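PDB 4IRX: sugar ABC transporter, periplasmic sugar-binding protein from Caulobacter crescentus, which binds myo-inositol in the periplasm and probably delivers it to an ABC transporter for uptake. Local coordinates for residues V182-L187 with V213-L218; I137-G142 with A172-D177; L30-A35 with Q254-L259; V95-A100 with P141-S146. One frame throughout, in Å; residues are numbered along the deposited sequence.

Contact 1 of 4, residues V182-L187 with V213-L218; sequences VTQNIL and VRAAGL
Q184 is the first residue of 182-187 to reach across: its amide nitrogen NE2 comes to 3.6 Å from the methyl CB of A215, an approach of a polar tip to an apolar group where the contact is partly exposed. CG lies anti to the carbonyl carbon (chi1 -75°) and the chain runs on extended, which carries the amide the full length of the side chain toward the end of helix 203-215. One turn further on, L187 does most of the packing and spreads its two methyl groups over different partners. CD1 meets V213 CG2 at 4.2 Å and A216 CB at the same 4.2 Å, while CD2 lies 4.0 Å from L218 CD1, the two leucine side chains lying alongside with their tips pointing opposite ways. L218 can take this place because the helix ends at A215: G217, with positive phi, closes a Schellman motif in which L218 N bonds back to V213 O at 3.0 Å and G217 N to R214 O. The chain thereby turns and brings L218 back beside V213 to face L187. The contact is thus apolar and modest in area, joining two neighbouring helices of one lobe. Deeper along the same interface T183 packs on A209 and A212 of helix 203-215; I186, on another face of helix 176-189, lies on V135 and I137 of strand 132-138 and on T168 and Q170 of strand 164-171.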
loop_
_atom_site.group_PDB
_atom_site.type_symbol
_atom_site.label_atom_id
_atom_site.label_comp_id
_atom_site.label_asym_id
_atom_site.label_seq_id
_atom_site.Cartn_x
_atom_site.Cartn_y
_atom_site.Cartn_z
ATOM N N VAL A 182 -14.674 12.024 5.265
ATOM C CA VAL A 182 -15.293 10.733 5.563
ATOM C C VAL A 182 -15.257 10.480 7.077
ATOM O O VAL A 182 -16.251 10.077 7.675
ATOM C CB VAL A 182 -14.588 9.583 4.806
ATOM C CG1 VAL A 182 -14.990 8.215 5.379
ATOM C CG2 VAL A 182 -14.911 9.672 3.327
ATOM N N THR A 183 -14.113 10.728 7.706
ATOM C CA THR A 183 -13.977 10.541 9.149
ATOM C C THR A 183 -14.856 11.514 9.940
ATOM O O THR A 183 -15.527 11.120 10.891
ATOM C CB THR A 183 -12.499 10.605 9.605
ATOM O OG1 THR A 183 -11.753 9.620 8.874
ATOM C CG2 THR A 183 -12.367 10.296 11.102
ATOM N N GLN A 184 -14.912 12.766 9.484
ATOM C CA GLN A 184 -15.785 13.734 10.145
ATOM C C GLN A 184 -17.230 13.280 10.168
ATOM O O GLN A 184 -17.894 13.339 11.209
ATOM C CB GLN A 184 -15.695 15.102 9.470
ATOM C CG GLN A 184 -14.396 15.832 9.808
ATOM C CD GLN A 184 -14.355 17.224 9.232
ATOM O OE1 GLN A 184 -14.524 17.404 8.014
ATOM N NE2 GLN A 184 -14.149 18.222 10.094
ATOM N N ASN A 185 -17.716 12.789 9.030
ATOM C CA ASN A 185 -19.101 12.389 8.930
ATOM C C ASN A 185 -19.379 11.157 9.806
ATOM O O ASN A 185 -20.444 11.059 10.433
ATOM C CB ASN A 185 -19.458 12.154 7.474
ATOM C CG ASN A 185 -19.689 13.440 6.725
ATOM O OD1 ASN A 185 -19.885 14.494 7.335
ATOM N ND2 ASN A 185 -19.647 13.374 5.396
ATOM N N ILE A 186 -18.412 10.237 9.870
ATOM C CA ILE A 186 -18.544 9.077 10.736
ATOM C C ILE A 186 -18.598 9.522 12.189
ATOM O O ILE A 186 -19.460 9.059 12.960
ATOM C CB ILE A 186 -17.393 8.095 10.515
ATOM C CG1 ILE A 186 -17.520 7.467 9.122
ATOM C CG2 ILE A 186 -17.398 7.041 11.621
ATOM C CD1 ILE A 186 -16.303 6.616 8.739
ATOM N N LEU A 187 -17.716 10.447 12.562
ATOM C CA LEU A 187 -17.726 10.951 13.950
ATOM C C LEU A 187 -19.046 11.621 14.290
ATOM O O LEU A 187 -19.581 11.417 15.370
ATOM C CB LEU A 187 -16.531 11.874 14.215
ATOM C CG LEU A 187 -15.165 11.193 14.123
ATOM C CD1 LEU A 187 -14.091 12.268 14.215
ATOM C CD2 LEU A 187 -15.000 10.177 15.273
ATOM N N VAL A 213 -10.472 14.041 14.091
ATOM C CA VAL A 213 -10.585 13.887 15.531
ATOM C C VAL A 213 -10.348 15.211 16.253
ATOM O O VAL A 213 -11.138 15.576 17.131
ATOM C CB VAL A 213 -9.653 12.785 16.022
ATOM C CG1 VAL A 213 -9.522 12.837 17.548
ATOM C CG2 VAL A 213 -10.172 11.449 15.519
ATOM N N ARG A 214 -9.326 15.959 15.831
ATOM C CA ARG A 214 -9.078 17.294 16.392
ATOM C C ARG A 214 -10.178 18.281 16.044
ATOM O O ARG A 214 -10.626 19.037 16.919
ATOM C CB ARG A 214 -7.746 17.845 15.910
ATOM C CG ARG A 214 -6.559 17.054 16.385
ATOM C CD ARG A 214 -5.336 17.955 16.435
ATOM N NE ARG A 214 -5.058 18.514 15.115
ATOM C CZ ARG A 214 -4.295 17.916 14.210
ATOM N NH1 ARG A 214 -3.740 16.749 14.497
ATOM N NH2 ARG A 214 -4.085 18.480 13.027
ATOM N N ALA A 215 -10.619 18.274 14.783
ATOM C CA ALA A 215 -11.683 19.189 14.362
ATOM C C ALA A 215 -12.967 18.951 15.148
ATOM O O ALA A 215 -13.779 19.869 15.312
ATOM C CB ALA A 215 -11.957 19.046 12.871
ATOM N N ALA A 216 -13.160 17.729 15.629
ATOM C CA ALA A 216 -14.374 17.379 16.376
ATOM C C ALA A 216 -14.260 17.683 17.858
ATOM O O ALA A 216 -15.202 17.440 18.620
ATOM C CB ALA A 216 -14.745 15.902 16.153
ATOM N N GLY A 217 -13.124 18.223 18.274
ATOM C CA GLY A 217 -12.930 18.544 19.672
ATOM C C GLY A 217 -12.697 17.298 20.495
ATOM O O GLY A 217 -12.861 17.322 21.719
ATOM N N LEU A 218 -12.275 16.216 19.843
ATOM C CA LEU A 218 -12.051 14.966 20.567
ATOM C C LEU A 218 -10.598 14.808 20.953
ATOM O O LEU A 218 -9.705 15.463 20.402
ATOM C CB LEU A 218 -12.525 13.741 19.759
ATOM C CG LEU A 218 -14.017 13.681 19.439
ATOM C CD1 LEU A 218 -14.318 12.662 18.339
ATOM C CD2 LEU A 218 -14.820 13.344 20.697
#

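Contact 2 of 4, residues I137-G142 with A172-D177. With INS (1,2,3,4,5,6-hexahydroxy-cyclohexane), chain C.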
loop_
_atom_site.group_PDB
_atom_site.type_symbol
_atom_site.label_atom_id
_atom_site.label_comp_id
_atom_site.label_asym_id
_atom_site.label_seq_id
_atom_site.Cartn_x
_atom_site.Cartn_y
_atom_site.Cartn_z
ATOM N N ILE A 137 -11.153 2.641 7.982
ATOM C CA ILE A 137 -11.070 3.497 6.794
ATOM C C ILE A 137 -10.097 2.835 5.810
ATOM O O ILE A 137 -8.910 2.677 6.095
ATOM C CB ILE A 137 -10.544 4.914 7.137
ATOM C CG1 ILE A 137 -11.394 5.553 8.246
ATOM C CG2 ILE A 137 -10.479 5.771 5.876
ATOM C CD1 ILE A 137 -12.804 5.894 7.841
ATOM N N THR A 138 -10.611 2.407 4.659
ATOM C CA THR A 138 -9.835 1.557 3.751
ATOM C C THR A 138 -9.125 2.337 2.646
ATOM O O THR A 138 -9.544 3.441 2.269
ATOM C CB THR A 138 -10.693 0.451 3.092
ATOM O OG1 THR A 138 -11.559 1.041 2.102
ATOM C CG2 THR A 138 -11.528 -0.282 4.135
ATOM N N ASN A 139 -8.021 1.770 2.167
ATOM C CA ASN A 139 -7.283 2.309 1.027
ATOM C C ASN A 139 -7.845 1.804 -0.312
ATOM O O ASN A 139 -8.705 0.923 -0.324
ATOM C CB ASN A 139 -5.811 1.903 1.151
ATOM C CG ASN A 139 -5.609 0.393 1.107
ATOM O OD1 ASN A 139 -6.216 -0.341 1.892
ATOM N ND2 ASN A 139 -4.731 -0.082 0.201
ATOM N N ASP A 140 -7.323 2.363 -1.411
ATOM C CA ASP A 140 -7.536 1.891 -2.808
ATOM C C ASP A 140 -8.400 0.618 -2.970
ATOM O O ASP A 140 -7.871 -0.497 -2.957
ATOM C CB ASP A 140 -6.173 1.594 -3.489
ATOM C CG ASP A 140 -5.372 2.831 -3.832
ATOM O OD1 ASP A 140 -5.931 3.883 -4.254
ATOM O OD2 ASP A 140 -4.129 2.760 -3.730
ATOM N N PRO A 141 -9.736 0.771 -3.092
ATOM C CA PRO A 141 -10.591 -0.416 -2.944
ATOM C C PRO A 141 -10.387 -1.562 -3.928
ATOM O O PRO A 141 -10.675 -2.697 -3.553
ATOM C CB PRO A 141 -12.009 0.149 -3.123
ATOM C CG PRO A 141 -11.891 1.554 -2.657
ATOM C CD PRO A 141 -10.504 2.030 -3.031
ATOM N N GLY A 142 -9.907 -1.281 -5.127
ATOM C CA GLY A 142 -9.665 -2.339 -6.102
ATOM C C GLY A 142 -8.330 -3.051 -5.952
ATOM O O GLY A 142 -8.049 -4.028 -6.642
ATOM N N ALA A 172 -11.662 5.737 1.959
ATOM C CA ALA A 172 -11.315 7.086 1.585
ATOM C C ALA A 172 -10.362 7.118 0.394
ATOM O O ALA A 172 -9.692 8.126 0.159
ATOM C CB ALA A 172 -10.783 7.875 2.775
ATOM N N ASN A 173 -10.283 6.004 -0.343
ATOM C CA ASN A 173 -9.638 5.956 -1.658
ATOM C C ASN A 173 -8.170 6.406 -1.645
ATOM O O ASN A 173 -7.654 6.947 -2.612
ATOM C CB ASN A 173 -10.477 6.771 -2.669
ATOM C CG ASN A 173 -11.840 6.162 -2.879
ATOM O OD1 ASN A 173 -11.952 5.028 -3.329
ATOM N ND2 ASN A 173 -12.889 6.898 -2.518
ATOM N N SER A 174 -7.510 6.185 -0.505
ATOM C CA SER A 174 -6.103 6.574 -0.332
ATOM C C SER A 174 -5.879 8.074 -0.562
ATOM O O SER A 174 -4.890 8.504 -1.186
ATOM C CB SER A 174 -5.198 5.743 -1.269
ATOM O OG SER A 174 -5.199 4.366 -0.888
ATOM N N LYS A 175 -6.825 8.875 -0.099
ATOM C CA LYS A 175 -6.701 10.320 -0.206
ATOM C C LYS A 175 -6.912 10.989 1.138
ATOM O O LYS A 175 -7.904 10.731 1.825
ATOM C CB LYS A 175 -7.692 10.862 -1.235
ATOM C CG LYS A 175 -7.483 10.330 -2.655
ATOM C CD LYS A 175 -6.261 10.957 -3.314
ATOM C CE LYS A 175 -5.602 10.006 -4.313
ATOM N NZ LYS A 175 -4.386 10.620 -4.926
ATOM N N ARG A 176 -5.981 11.847 1.522
ATOM C CA ARG A 176 -6.050 12.526 2.803
ATOM C C ARG A 176 -7.283 13.427 2.909
ATOM O O ARG A 176 -7.923 13.486 3.981
ATOM C CB ARG A 176 -4.773 13.329 3.072
ATOM C CG ARG A 176 -4.745 13.890 4.476
ATOM C CD ARG A 176 -3.452 14.588 4.793
ATOM N NE ARG A 176 -2.317 13.694 4.639
ATOM C CZ ARG A 176 -1.095 13.957 5.106
ATOM N NH1 ARG A 176 -0.869 15.091 5.770
ATOM N NH2 ARG A 176 -0.107 13.078 4.904
ATOM N N ASP A 177 -7.627 14.103 1.804
ATOM C CA ASP A 177 -8.786 15.012 1.806
ATOM C C ASP A 177 -10.098 14.256 2.013
ATOM O O ASP A 177 -10.974 14.712 2.778
ATOM C CB ASP A 177 -8.823 15.912 0.540
ATOM C CG ASP A 177 -8.961 15.121 -0.751
ATOM O OD1 ASP A 177 -8.212 14.152 -0.933
ATOM O OD2 ASP A 177 -9.822 15.469 -1.594
HETATM C C1 INS C . 0.178 0.780 -0.368
HETATM C C2 INS C . 0.269 1.898 0.616
HETATM C C3 INS C . -0.374 3.121 0.016
HETATM C C4 INS C . -1.816 2.856 -0.281
HETATM C C5 INS C . -1.938 1.778 -1.292
HETATM C C6 INS C . -1.245 0.521 -0.821
HETATM O O1 INS C . 0.741 -0.389 0.173
HETATM O O2 INS C . -0.353 1.526 1.809
HETATM O O3 INS C . -0.234 4.229 0.872
HETATM O O4 INS C . -2.454 4.015 -0.713
HETATM O O5 INS C . -3.286 1.548 -1.556
HETATM O O6 INS C . -1.376 -0.523 -1.752
HETATM O O HOH W 1 -8.366 4.875 -4.969
#
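The carboxylate of D140 has the hydroxyl of S174 over one face, OG standing 3.3 Å from CG and almost straight above it, too steep for a bond to either oxygen. The inositol hydroxyl O5 comes in tilted toward that same face and donates to D140 OD2 at 2.6 Å; from OD1, a water reaches across to N173 O. The second flat group, the amide of N139, meets O5 through ND2 at 2.8 Å and 174°, nearly straight. Its CG sits between the backbone N and the carbonyl carbon (chi1 63°), turning the amide from 172-177 to the ligand. S174 OG accepts from D140 N at 3.0 Å (163°). The same S174 OG lies 2.8 Å from INS O4. Further out the P141 ring crosses the N173 side chain at about a right angle, CD 3.3 Å from OD1, while N173 ND2 is bonded to Q178. Behind the pocket, A172 N bonds to T138 O at 3.1 Å, tying together the ends of neighbouring parallel strands. Since O5 gives its proton to D140 and receives one from N139, its hydroxyl orientation is probably fixed; R97 and Q20, which also hold D140 OD2, would favour a charged carboxylate.

Contact 3 of 4, residues L30-A35 with Q254-L259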
loop_
_atom_site.group_PDB
_atom_site.type_symbol
_atom_site.label_atom_id
_atom_site.label_comp_id
_atom_site.label_asym_id
_atom_site.label_seq_id
_atom_site.Cartn_x
_atom_site.Cartn_y
_atom_site.Cartn_z
ATOM N N LEU A 30 13.419 3.290 -6.172
ATOM C CA LEU A 30 13.537 2.677 -7.493
ATOM C C LEU A 30 14.643 3.339 -8.306
ATOM O O LEU A 30 15.453 2.642 -8.932
ATOM C CB LEU A 30 12.213 2.785 -8.248
ATOM C CG LEU A 30 12.267 2.414 -9.725
ATOM C CD1 LEU A 30 12.385 0.909 -9.859
ATOM C CD2 LEU A 30 10.986 2.906 -10.411
ATOM N N GLU A 31 14.697 4.668 -8.299
ATOM C CA GLU A 31 15.691 5.379 -9.086
ATOM C C GLU A 31 17.110 5.116 -8.595
ATOM O O GLU A 31 18.026 5.001 -9.411
ATOM C CB GLU A 31 15.406 6.872 -9.103
ATOM C CG GLU A 31 14.171 7.199 -9.907
ATOM C CD GLU A 31 13.674 8.604 -9.654
ATOM O OE1 GLU A 31 14.151 9.248 -8.681
ATOM O OE2 GLU A 31 12.788 9.050 -10.414
ATOM N N ASP A 32 17.301 5.011 -7.270
ATOM C CA ASP A 32 18.618 4.673 -6.701
ATOM C C ASP A 32 19.064 3.297 -7.170
ATOM O O ASP A 32 20.155 3.113 -7.725
ATOM C CB ASP A 32 18.591 4.717 -5.165
ATOM C CG ASP A 32 19.840 4.085 -4.526
ATOM O OD1 ASP A 32 20.972 4.424 -4.922
ATOM O OD2 ASP A 32 19.686 3.201 -3.632
ATOM N N GLU A 33 18.185 2.322 -6.961
ATOM C CA GLU A 33 18.514 0.956 -7.344
ATOM C C GLU A 33 18.765 0.842 -8.841
ATOM O O GLU A 33 19.669 0.119 -9.260
ATOM C CB GLU A 33 17.435 -0.023 -6.876
ATOM C CG GLU A 33 17.830 -1.507 -7.001
ATOM C CD GLU A 33 18.853 -1.998 -5.972
ATOM O OE1 GLU A 33 19.018 -1.371 -4.905
ATOM O OE2 GLU A 33 19.501 -3.033 -6.247
ATOM N N ALA A 34 18.007 1.585 -9.644
ATOM C CA ALA A 34 18.169 1.494 -11.091
ATOM C C ALA A 34 19.557 1.977 -11.514
ATOM O O ALA A 34 20.217 1.326 -12.345
ATOM C CB ALA A 34 17.054 2.283 -11.802
ATOM N N ALA A 35 20.007 3.081 -10.917
ATOM C CA ALA A 35 21.353 3.574 -11.170
ATOM C C ALA A 35 22.390 2.518 -10.789
ATOM O O ALA A 35 23.248 2.150 -11.603
ATOM C CB ALA A 35 21.597 4.873 -10.403
ATOM N N GLN A 254 10.680 -3.799 -1.308
ATOM C CA GLN A 254 9.781 -4.336 -2.343
ATOM C C GLN A 254 10.225 -3.949 -3.735
ATOM O O GLN A 254 10.380 -4.805 -4.604
ATOM C CB GLN A 254 8.344 -3.825 -2.139
ATOM C CG GLN A 254 7.659 -4.336 -0.864
ATOM C CD GLN A 254 6.233 -3.836 -0.744
ATOM O OE1 GLN A 254 5.460 -3.841 -1.718
ATOM N NE2 GLN A 254 5.880 -3.338 0.452
ATOM N N ILE A 255 10.426 -2.653 -3.946
ATOM C CA ILE A 255 10.716 -2.170 -5.288
ATOM C C ILE A 255 12.100 -2.571 -5.729
ATOM O O ILE A 255 12.283 -2.954 -6.870
ATOM C CB ILE A 255 10.402 -0.659 -5.456
ATOM C CG1 ILE A 255 10.405 -0.239 -6.921
ATOM C CG2 ILE A 255 11.401 0.173 -4.714
ATOM C CD1 ILE A 255 9.388 -0.973 -7.794
ATOM N N ARG A 256 13.058 -2.573 -4.798
ATOM C CA ARG A 256 14.413 -2.990 -5.128
ATOM C C ARG A 256 14.442 -4.464 -5.506
ATOM O O ARG A 256 15.128 -4.832 -6.448
ATOM C CB ARG A 256 15.368 -2.691 -3.981
ATOM C CG ARG A 256 15.519 -1.190 -3.673
ATOM C CD ARG A 256 16.391 -1.000 -2.474
ATOM N NE ARG A 256 16.474 0.405 -2.049
ATOM C CZ ARG A 256 17.395 1.245 -2.492
ATOM N NH1 ARG A 256 18.304 0.847 -3.391
ATOM N NH2 ARG A 256 17.408 2.496 -2.045
ATOM N N THR A 257 13.654 -5.280 -4.803
ATOM C CA THR A 257 13.606 -6.705 -5.099
ATOM C C THR A 257 12.988 -6.960 -6.458
ATOM O O THR A 257 13.498 -7.793 -7.227
ATOM C CB THR A 257 12.853 -7.459 -4.001
ATOM O OG1 THR A 257 13.527 -7.277 -2.743
ATOM C CG2 THR A 257 12.729 -8.926 -4.321
ATOM N N ALA A 258 11.905 -6.255 -6.774
ATOM C CA ALA A 258 11.324 -6.409 -8.113
ATOM C C ALA A 258 12.310 -6.026 -9.221
ATOM O O ALA A 258 12.417 -6.731 -10.228
ATOM C CB ALA A 258 10.027 -5.599 -8.239
ATOM N N LEU A 259 13.023 -4.918 -9.040
ATOM C CA LEU A 259 13.977 -4.491 -10.049
ATOM C C LEU A 259 15.158 -5.445 -10.167
ATOM O O LEU A 259 15.622 -5.703 -11.270
ATOM C CB LEU A 259 14.450 -3.061 -9.779
ATOM C CG LEU A 259 15.226 -2.458 -10.935
ATOM C CD1 LEU A 259 14.302 -2.334 -12.153
ATOM C CD2 LEU A 259 15.779 -1.095 -10.497
#
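R256 runs along the side chain of E33 and ends between the carboxylates of D32 and E33 on helix 21-37. Its CB lies 4.1 Å from E33 CG and its CG 3.9 Å from E33 CB, while CD passes 3.6 Å from E33 OE1. The chain stays extended to NE (chi2 176°); at its tip NH1 donates to D32 OD2 (2.7 Å) and E33 OE1 (2.8 Å), and NH2 to the same D32 OD2 at 2.9 Å. All three bonds lie in the guanidinium plane, the E33 carboxylate turned 87° from it. NH2 to D32 OD2 and NH1 to E33 OE1 use anti lone pairs, whereas NH1 meets D32 OD2 tilted out of the carboxylate plane. Beside this network the interface is apolar: L259 CD2 packs against A34 CB at 3.8 Å, and L30 lies beside I255. The short helical segments run 33° apart, their axes 9.3 Å apart at closest approach. A leucine in place of R256 would probably leave D32 and E33 without the cation they share across the helices, and E29 without its partner. E29 also pairs with R256, K36 with D32 and R260 with E33, a network that probably balances the three acids along one side of the helix pair.

Contact 4 of 4, residues V95-A100 with P141-S146. With INS (1,2,3,4,5,6-hexahydroxy-cyclohexane), chain C.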
loop_
_atom_site.group_PDB
_atom_site.type_symbol
_atom_site.label_atom_id
_atom_site.label_comp_id
_atom_site.label_asym_id
_atom_site.label_seq_id
_atom_site.Cartn_x
_atom_site.Cartn_y
_atom_site.Cartn_z
ATOM N N VAL A 95 4.175 -5.272 -8.077
ATOM C CA VAL A 95 4.754 -4.749 -6.849
ATOM C C VAL A 95 3.662 -4.050 -6.035
ATOM O O VAL A 95 2.761 -3.412 -6.591
ATOM C CB VAL A 95 5.959 -3.812 -7.114
ATOM C CG1 VAL A 95 5.513 -2.494 -7.731
ATOM C CG2 VAL A 95 6.737 -3.535 -5.793
ATOM N N ASP A 96 3.743 -4.232 -4.712
ATOM C CA ASP A 96 2.847 -3.642 -3.712
ATOM C C ASP A 96 1.473 -4.282 -3.633
ATOM O O ASP A 96 0.995 -4.643 -2.547
ATOM C CB ASP A 96 2.703 -2.131 -3.853
ATOM C CG ASP A 96 1.789 -1.570 -2.788
ATOM O OD1 ASP A 96 2.226 -1.520 -1.611
ATOM O OD2 ASP A 96 0.643 -1.233 -3.112
ATOM N N ARG A 97 0.820 -4.387 -4.782
ATOM C CA ARG A 97 -0.445 -5.133 -4.890
ATOM C C ARG A 97 -0.364 -6.058 -6.104
ATOM O O ARG A 97 0.415 -5.816 -7.047
ATOM C CB ARG A 97 -1.692 -4.228 -4.956
ATOM C CG ARG A 97 -1.889 -3.430 -6.256
ATOM C CD ARG A 97 -0.933 -2.267 -6.383
ATOM N NE ARG A 97 -1.197 -1.265 -5.349
ATOM C CZ ARG A 97 -2.185 -0.365 -5.371
ATOM N NH1 ARG A 97 -3.012 -0.264 -6.402
ATOM N NH2 ARG A 97 -2.353 0.452 -4.338
ATOM N N ASN A 98 -1.133 -7.134 -6.055
ATOM C CA ASN A 98 -0.979 -8.182 -7.052
ATOM C C ASN A 98 -1.880 -8.024 -8.272
ATOM O O ASN A 98 -2.680 -7.106 -8.361
ATOM C CB ASN A 98 -1.093 -9.576 -6.409
ATOM C CG ASN A 98 -2.489 -9.893 -5.896
ATOM O OD1 ASN A 98 -3.496 -9.535 -6.516
ATOM N ND2 ASN A 98 -2.550 -10.596 -4.756
ATOM N N ILE A 99 -1.671 -8.888 -9.255
ATOM C CA ILE A 99 -2.595 -9.037 -10.368
ATOM C C ILE A 99 -3.158 -10.435 -10.251
ATOM O O ILE A 99 -2.401 -11.399 -10.081
ATOM C CB ILE A 99 -1.875 -8.866 -11.706
ATOM C CG1 ILE A 99 -1.454 -7.402 -11.892
ATOM C CG2 ILE A 99 -2.773 -9.338 -12.852
ATOM C CD1 ILE A 99 -0.642 -7.144 -13.117
ATOM N N ALA A 100 -4.480 -10.565 -10.343
ATOM C CA ALA A 100 -5.128 -11.848 -10.069
ATOM C C ALA A 100 -6.316 -12.125 -10.981
ATOM O O ALA A 100 -6.945 -11.202 -11.509
ATOM C CB ALA A 100 -5.555 -11.924 -8.595
ATOM N N PRO A 141 -9.736 0.771 -3.092
ATOM C CA PRO A 141 -10.591 -0.416 -2.944
ATOM C C PRO A 141 -10.387 -1.562 -3.928
ATOM O O PRO A 141 -10.675 -2.697 -3.553
ATOM C CB PRO A 141 -12.009 0.149 -3.123
ATOM C CG PRO A 141 -11.891 1.554 -2.657
ATOM C CD PRO A 141 -10.504 2.030 -3.031
ATOM N N GLY A 142 -9.907 -1.281 -5.127
ATOM C CA GLY A 142 -9.665 -2.339 -6.102
ATOM C C GLY A 142 -8.330 -3.051 -5.952
ATOM O O GLY A 142 -8.049 -4.028 -6.642
ATOM N N SER A 143 -7.489 -2.569 -5.053
ATOM C CA SER A 143 -6.162 -3.134 -4.861
ATOM C C SER A 143 -6.189 -4.383 -3.965
ATOM O O SER A 143 -6.864 -4.396 -2.948
ATOM C CB SER A 143 -5.277 -2.065 -4.221
ATOM O OG SER A 143 -4.014 -2.580 -3.846
ATOM N N SER A 144 -5.428 -5.421 -4.321
ATOM C CA SER A 144 -5.264 -6.575 -3.424
ATOM C C SER A 144 -4.813 -6.157 -2.024
ATOM O O SER A 144 -5.150 -6.798 -1.031
ATOM C CB SER A 144 -4.272 -7.596 -3.989
ATOM O OG SER A 144 -2.943 -7.100 -3.898
ATOM N N SER A 145 -4.066 -5.059 -1.931
ATOM C CA SER A 145 -3.570 -4.641 -0.629
ATOM C C SER A 145 -4.714 -4.211 0.284
ATOM O O SER A 145 -4.691 -4.494 1.487
ATOM C CB SER A 145 -2.521 -3.550 -0.765
ATOM O OG SER A 145 -3.085 -2.419 -1.399
ATOM N N SER A 146 -5.713 -3.536 -0.275
ATOM C CA SER A 146 -6.893 -3.154 0.494
ATOM C C SER A 146 -7.691 -4.389 0.881
ATOM O O SER A 146 -8.040 -4.585 2.044
ATOM C CB SER A 146 -7.753 -2.205 -0.316
ATOM O OG SER A 146 -8.861 -1.777 0.454
HETATM C C1 INS C . 0.178 0.780 -0.368
HETATM C C2 INS C . 0.269 1.898 0.616
HETATM C C3 INS C . -0.374 3.121 0.016
HETATM C C4 INS C . -1.816 2.856 -0.281
HETATM C C5 INS C . -1.938 1.778 -1.292
HETATM C C6 INS C . -1.245 0.521 -0.821
HETATM O O1 INS C . 0.741 -0.389 0.173
HETATM O O2 INS C . -0.353 1.526 1.809
HETATM O O3 INS C . -0.234 4.229 0.872
HETATM O O4 INS C . -2.454 4.015 -0.713
HETATM O O5 INS C . -3.286 1.548 -1.556
HETATM O O6 INS C . -1.376 -0.523 -1.752
#
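A serine hydroxyl lies over the centre of the R97 guanidinium: S143 OG, in the modelled conformer of two, stands 3.2 Å above the plane, badly angled for a bond to R97, and is instead hydrogen-bonded to S145 OG. R97 is folded back beneath it, its chain bent at chi2 and chi3 after a first torsion (chi1 71°) that sets CG between backbone N and carbonyl carbon. The fold lets NE meet its own neighbour, D96 OD2, at 2.9 Å and 177°, in the guanidinium plane. Beside it the N98 backbone N donates to the S144 hydroxyl OG (2.8 Å, 169°), and N98 OD1 lies 3.3 Å from S144 CB. S143 is the N-cap of helix 144-160, whose first turn faces the loop after strand 91-95 across the cleft of the two-lobed periplasmic binding protein fold. Inositol bridges the gap: its O6 donates to D96 OD2 at 2.5 Å and its O1 to D96 OD1 at 2.6 Å, while R97 NH2 gives a proton to O6 (2.9 Å) and S145 OG stands 2.6 Å from the same O6. An alanine at R97 is likely to cost O6 a donor, D96 and D140 their shared cation, and P72 O the bond it receives from NH1.

How the contacts relate
Contacts 2 and 4 form adjoining walls of the inositol pocket, their centres 13 Å apart; they share P141 and G142, and R97 NH2 bridges to D140 OD2 at 3.0 Å. Contact 1 lies behind contact 2, 17 Å between centres, and touches it where I186 CD1 meets I137 CD1 at 3.7 Å, helix 176-189 serving both. Contact 3 lies in the other lobe, with the I255 side chain about 11 Å from the ligand; it reaches contact 4 through Q254 OE1, 3.3 Å from D96 CA. The packing contacts 1 and 3, about 39 Å apart between centres and on opposite sides of the chain's centre, thus flank the ligand-holding pair.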